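1-deoxy-D-xylulose 5-phosphate reductoisomerase (Zymomonas mobilis, PDB 1R0K) catalyses the NADPH-dependent rearrangement and reduction of 1-deoxy-D-xylulose 5-phosphate to 2-C-methyl-D-erythritol 4-phosphate, using a divalent metal ion in isoprenoid biosynthesis. Local coordinates at residues P148-H153 against L222-H227; N154-C159 against I171-S176. All coordinates share one frame; numbering follows the deposited sequence.

Interaction 1 of 2, residues P148-H153 against L222-H227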
# COMPACT_ATOMS: atom_id res chain seq x y z
N PRO B 148 3.05 9.85 -12.85
CA PRO B 148 4.08 10.60 -12.13
C PRO B 148 5.29 9.72 -11.81
O PRO B 148 5.14 8.60 -11.31
CB PRO B 148 3.35 11.07 -10.88
CG PRO B 148 2.39 9.92 -10.61
CD PRO B 148 1.87 9.60 -12.00
N VAL B 149 6.48 10.24 -12.08
CA VAL B 149 7.72 9.51 -11.87
C VAL B 149 8.41 9.68 -10.52
O VAL B 149 8.98 8.72 -9.99
CB VAL B 149 8.73 9.88 -12.98
CG1 VAL B 149 10.10 9.25 -12.69
CG2 VAL B 149 8.21 9.39 -14.33
N ASP B 150 8.37 10.88 -9.96
CA ASP B 150 9.04 11.12 -8.68
C ASP B 150 8.53 10.23 -7.55
O ASP B 150 7.36 9.86 -7.50
CB ASP B 150 8.96 12.61 -8.34
CG ASP B 150 9.76 13.47 -9.30
OD1 ASP B 150 10.65 12.92 -10.00
OD2 ASP B 150 9.53 14.70 -9.37
N SER B 151 9.43 9.91 -6.62
CA SER B 151 9.15 9.01 -5.50
C SER B 151 7.84 9.15 -4.74
O SER B 151 7.12 8.17 -4.58
CB SER B 151 10.30 9.05 -4.49
OG SER B 151 11.48 8.57 -5.09
N GLU B 152 7.55 10.34 -4.24
CA GLU B 152 6.33 10.55 -3.48
C GLU B 152 5.08 10.43 -4.34
O GLU B 152 4.10 9.78 -3.96
CB GLU B 152 6.34 11.92 -2.81
CG GLU B 152 7.41 12.11 -1.73
CD GLU B 152 8.79 12.41 -2.28
OE1 GLU B 152 8.92 12.76 -3.47
OE2 GLU B 152 9.76 12.30 -1.50
N HIS B 153 5.11 11.05 -5.51
CA HIS B 153 3.96 11.02 -6.39
C HIS B 153 3.67 9.63 -6.91
O HIS B 153 2.50 9.24 -7.01
CB HIS B 153 4.16 11.98 -7.56
CG HIS B 153 4.36 13.40 -7.13
ND1 HIS B 153 5.24 14.25 -7.76
CD2 HIS B 153 3.82 14.10 -6.11
CE1 HIS B 153 5.23 15.42 -7.15
NE2 HIS B 153 4.37 15.36 -6.15
N LEU B 222 3.91 19.22 -2.97
CA LEU B 222 2.52 19.33 -2.56
C LEU B 222 1.71 19.93 -3.69
O LEU B 222 0.59 19.49 -3.98
CB LEU B 222 2.41 20.23 -1.33
CG LEU B 222 1.00 20.57 -0.87
CD1 LEU B 222 0.25 19.30 -0.49
CD2 LEU B 222 1.08 21.52 0.32
N ILE B 223 2.27 20.95 -4.33
CA ILE B 223 1.58 21.61 -5.43
C ILE B 223 1.36 20.61 -6.56
O ILE B 223 0.26 20.50 -7.08
CB ILE B 223 2.39 22.82 -5.93
CG1 ILE B 223 2.40 23.90 -4.84
CG2 ILE B 223 1.78 23.37 -7.22
CD1 ILE B 223 3.26 25.10 -5.17
N GLU B 224 2.41 19.88 -6.91
CA GLU B 224 2.32 18.88 -7.97
C GLU B 224 1.28 17.82 -7.64
O GLU B 224 0.49 17.43 -8.50
CB GLU B 224 3.66 18.19 -8.17
CG GLU B 224 4.77 19.07 -8.66
CD GLU B 224 6.08 18.30 -8.77
OE1 GLU B 224 6.79 18.18 -7.74
OE2 GLU B 224 6.37 17.80 -9.88
N ALA B 225 1.29 17.36 -6.39
CA ALA B 225 0.35 16.34 -5.94
C ALA B 225 -1.08 16.83 -6.05
O ALA B 225 -1.99 16.08 -6.42
CB ALA B 225 0.65 15.95 -4.50
N PHE B 226 -1.29 18.10 -5.73
CA PHE B 226 -2.62 18.68 -5.80
C PHE B 226 -3.21 18.58 -7.20
O PHE B 226 -4.38 18.26 -7.36
CB PHE B 226 -2.56 20.15 -5.36
CG PHE B 226 -3.87 20.88 -5.49
CD1 PHE B 226 -4.93 20.59 -4.64
CD2 PHE B 226 -4.06 21.83 -6.49
CE1 PHE B 226 -6.16 21.23 -4.78
CE2 PHE B 226 -5.28 22.47 -6.65
CZ PHE B 226 -6.32 22.17 -5.79
N HIS B 227 -2.39 18.84 -8.22
CA HIS B 227 -2.87 18.78 -9.60
C HIS B 227 -2.98 17.34 -10.09
O HIS B 227 -3.89 17.01 -10.84
CB HIS B 227 -1.95 19.57 -10.53
CG HIS B 227 -2.14 21.05 -10.43
ND1 HIS B 227 -1.26 21.88 -9.76
CD2 HIS B 227 -3.13 21.85 -10.90
CE1 HIS B 227 -1.70 23.12 -9.83
NE2 HIS B 227 -2.83 23.13 -10.51
O HOH W 1 8.75 15.47 -7.02
O HOH W 2 7.64 15.59 -10.90
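His153 lays one edge of its imidazole against Glu224, whose OE1 sits in the plane of the ring 3.2 Å from His153 CE1. The carboxylate is turned almost square to the ring, the two planes being 87° apart, and Glu224 CB also lies 3.3 Å from His153 CE1. With CG anti to its carbonyl carbon (chi1 -59°), His153 reaches on to Ala225, where His153 CD2 packs 4.0 Å from Ala225 CB. No direct hydrogen bond joins the two segments: His153 NE2 is instead held by Glu221 O, one helical turn before Ala225. Between the acidic groups the link is made by water. One water donates to Asp150 OD2 at 2.6 Å and weakly to Glu224 OE1 at 3.4 Å. A second lies 2.7 Å from Glu224 OE2 and close to Asp150 OD2 as well. These waters, and Lys125 in a long, weak pair with Asp150, probably temper the like charges of Asp150 OD2 and Glu224 OE2, 4.5 Å apart. The arrangement is consistent with a second shell behind the predicted manganese site of Asp150, Glu152 and Glu221: through the backbone O of Glu221, His153 ties helix 151-159 to the helix that carries this ligand.

Interaction 2 of 2, residues N154-C159 against I171-S176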
# COMPACT_ATOMS: atom_id res chain seq x y z
N ASN B 154 4.71 8.89 -7.26
CA ASN B 154 4.52 7.54 -7.77
C ASN B 154 3.98 6.65 -6.65
O ASN B 154 3.12 5.79 -6.89
CB ASN B 154 5.83 6.97 -8.32
CG ASN B 154 5.64 5.64 -9.01
OD1 ASN B 154 5.77 4.58 -8.39
ND2 ASN B 154 5.31 5.68 -10.30
N ALA B 155 4.46 6.88 -5.44
CA ALA B 155 4.02 6.12 -4.27
C ALA B 155 2.53 6.39 -4.05
O ALA B 155 1.75 5.48 -3.78
CB ALA B 155 4.82 6.53 -3.04
N ILE B 156 2.15 7.66 -4.15
CA ILE B 156 0.75 8.03 -3.97
C ILE B 156 -0.08 7.37 -5.06
O ILE B 156 -1.12 6.76 -4.79
CB ILE B 156 0.56 9.55 -4.03
CG1 ILE B 156 1.29 10.20 -2.85
CG2 ILE B 156 -0.94 9.89 -4.00
CD1 ILE B 156 1.36 11.72 -2.92
N PHE B 157 0.40 7.47 -6.29
CA PHE B 157 -0.29 6.88 -7.42
C PHE B 157 -0.56 5.37 -7.23
O PHE B 157 -1.65 4.88 -7.54
CB PHE B 157 0.51 7.12 -8.69
CG PHE B 157 -0.20 6.71 -9.93
CD1 PHE B 157 -0.24 5.38 -10.32
CD2 PHE B 157 -0.86 7.66 -10.71
CE1 PHE B 157 -0.93 4.99 -11.46
CE2 PHE B 157 -1.55 7.28 -11.85
CZ PHE B 157 -1.59 5.94 -12.22
N GLN B 158 0.43 4.64 -6.71
CA GLN B 158 0.28 3.20 -6.50
C GLN B 158 -0.69 2.85 -5.37
O GLN B 158 -1.13 1.71 -5.26
CB GLN B 158 1.64 2.55 -6.20
CG GLN B 158 2.60 2.55 -7.40
CD GLN B 158 3.83 1.69 -7.18
OE1 GLN B 158 3.73 0.57 -6.67
NE2 GLN B 158 5.00 2.19 -7.58
N CYS B 159 -1.02 3.83 -4.54
CA CYS B 159 -1.93 3.62 -3.41
C CYS B 159 -3.25 4.39 -3.57
O CYS B 159 -4.10 4.35 -2.68
CB CYS B 159 -1.27 4.08 -2.11
SG CYS B 159 0.31 3.30 -1.72
N ILE B 171 -4.21 12.21 2.00
CA ILE B 171 -3.01 11.79 1.30
C ILE B 171 -1.86 12.31 2.16
O ILE B 171 -1.80 13.50 2.47
CB ILE B 171 -2.90 12.40 -0.12
CG1 ILE B 171 -3.91 11.72 -1.05
CG2 ILE B 171 -1.48 12.25 -0.65
CD1 ILE B 171 -3.83 12.18 -2.50
N ILE B 172 -0.98 11.40 2.56
CA ILE B 172 0.15 11.76 3.40
C ILE B 172 1.43 11.78 2.58
O ILE B 172 1.88 10.75 2.09
CB ILE B 172 0.32 10.75 4.54
CG1 ILE B 172 -1.00 10.59 5.30
CG2 ILE B 172 1.43 11.21 5.48
CD1 ILE B 172 -0.97 9.46 6.31
N ILE B 173 1.99 12.96 2.41
CA ILE B 173 3.24 13.09 1.68
C ILE B 173 4.33 12.99 2.73
O ILE B 173 4.45 13.85 3.60
CB ILE B 173 3.35 14.44 0.95
CG1 ILE B 173 2.15 14.63 0.02
CG2 ILE B 173 4.65 14.51 0.17
CD1 ILE B 173 2.14 15.98 -0.67
N THR B 174 5.12 11.93 2.67
CA THR B 174 6.20 11.77 3.63
C THR B 174 7.35 12.69 3.24
O THR B 174 7.52 13.01 2.06
CB THR B 174 6.69 10.32 3.69
OG1 THR B 174 6.91 9.83 2.36
CG2 THR B 174 5.64 9.45 4.39
N ALA B 175 8.11 13.13 4.23
CA ALA B 175 9.22 14.04 4.01
C ALA B 175 10.37 13.69 4.93
O ALA B 175 10.15 13.46 6.12
CB ALA B 175 8.78 15.49 4.28
N SER B 176 11.59 13.65 4.40
CA SER B 176 12.75 13.33 5.20
C SER B 176 12.93 14.42 6.24
O SER B 176 13.40 14.17 7.35
CB SER B 176 14.01 13.27 4.34
OG SER B 176 14.34 14.56 3.85
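Ile156 and Ile171 meet with no flat group between them; the amides of Asn154 and Gln158 and the ring of Phe157 have other partners. Gln158 NE2 donates to Asn154 OD1 at 2.6 Å with an N-H...O angle of 155°; the acceptor lies close to the Gln158 amide plane, while the donor is tilted 20° from the Asn154 carbonyl plane. The Phe157 ring meets those of His162 and His272. Across the contact, everything is aliphatic. The two isoleucine side chains cross at about a right angle, Ile156 CD1 lying 3.7 Å from Ile171 CG2 and Ile156 CG2 lying 4.0 Å from Ile171 CD1. With CG1 anti to the carbonyl carbon (chi1 -65°) and an extended tip, Ile156 also carries its CD1 to 4.2 Å from Ile173 CG1. With an alanine here in place of Ile156, CD1 and both gamma carbons are gone, and the branches of Ile171 and the flank of Ile173 would probably be left without their cover from this helix. Phe229 of helix 216-229 touches both Ile156 and Ile171, adding to the apolar cluster. This is helix-on-sheet packing, in which helix 151-159 rests through Ile156 on strand 168-175 of the mixed sheet.

In the fold
The chain first builds the seven-stranded parallel sheet, whose edge strand 145-148 runs into the first segment of interaction 1. Helix 151-159 follows and serves both contacts, its start in interaction 1 and its remainder in interaction 2. A short connection then leads to strand 168-175, where interaction 2 closes its loop across only 11 intervening residues. Further on, helix 216-229 returns to the helix start and closes interaction 1, so interaction 2 is nested inside that larger loop. Their centres are 8 Å apart, and Leu222 packs on Ile173 between them. Together they tie helix 216-229 and the mixed sheet to one helix, which follows closely on the edge strand of the parallel sheet.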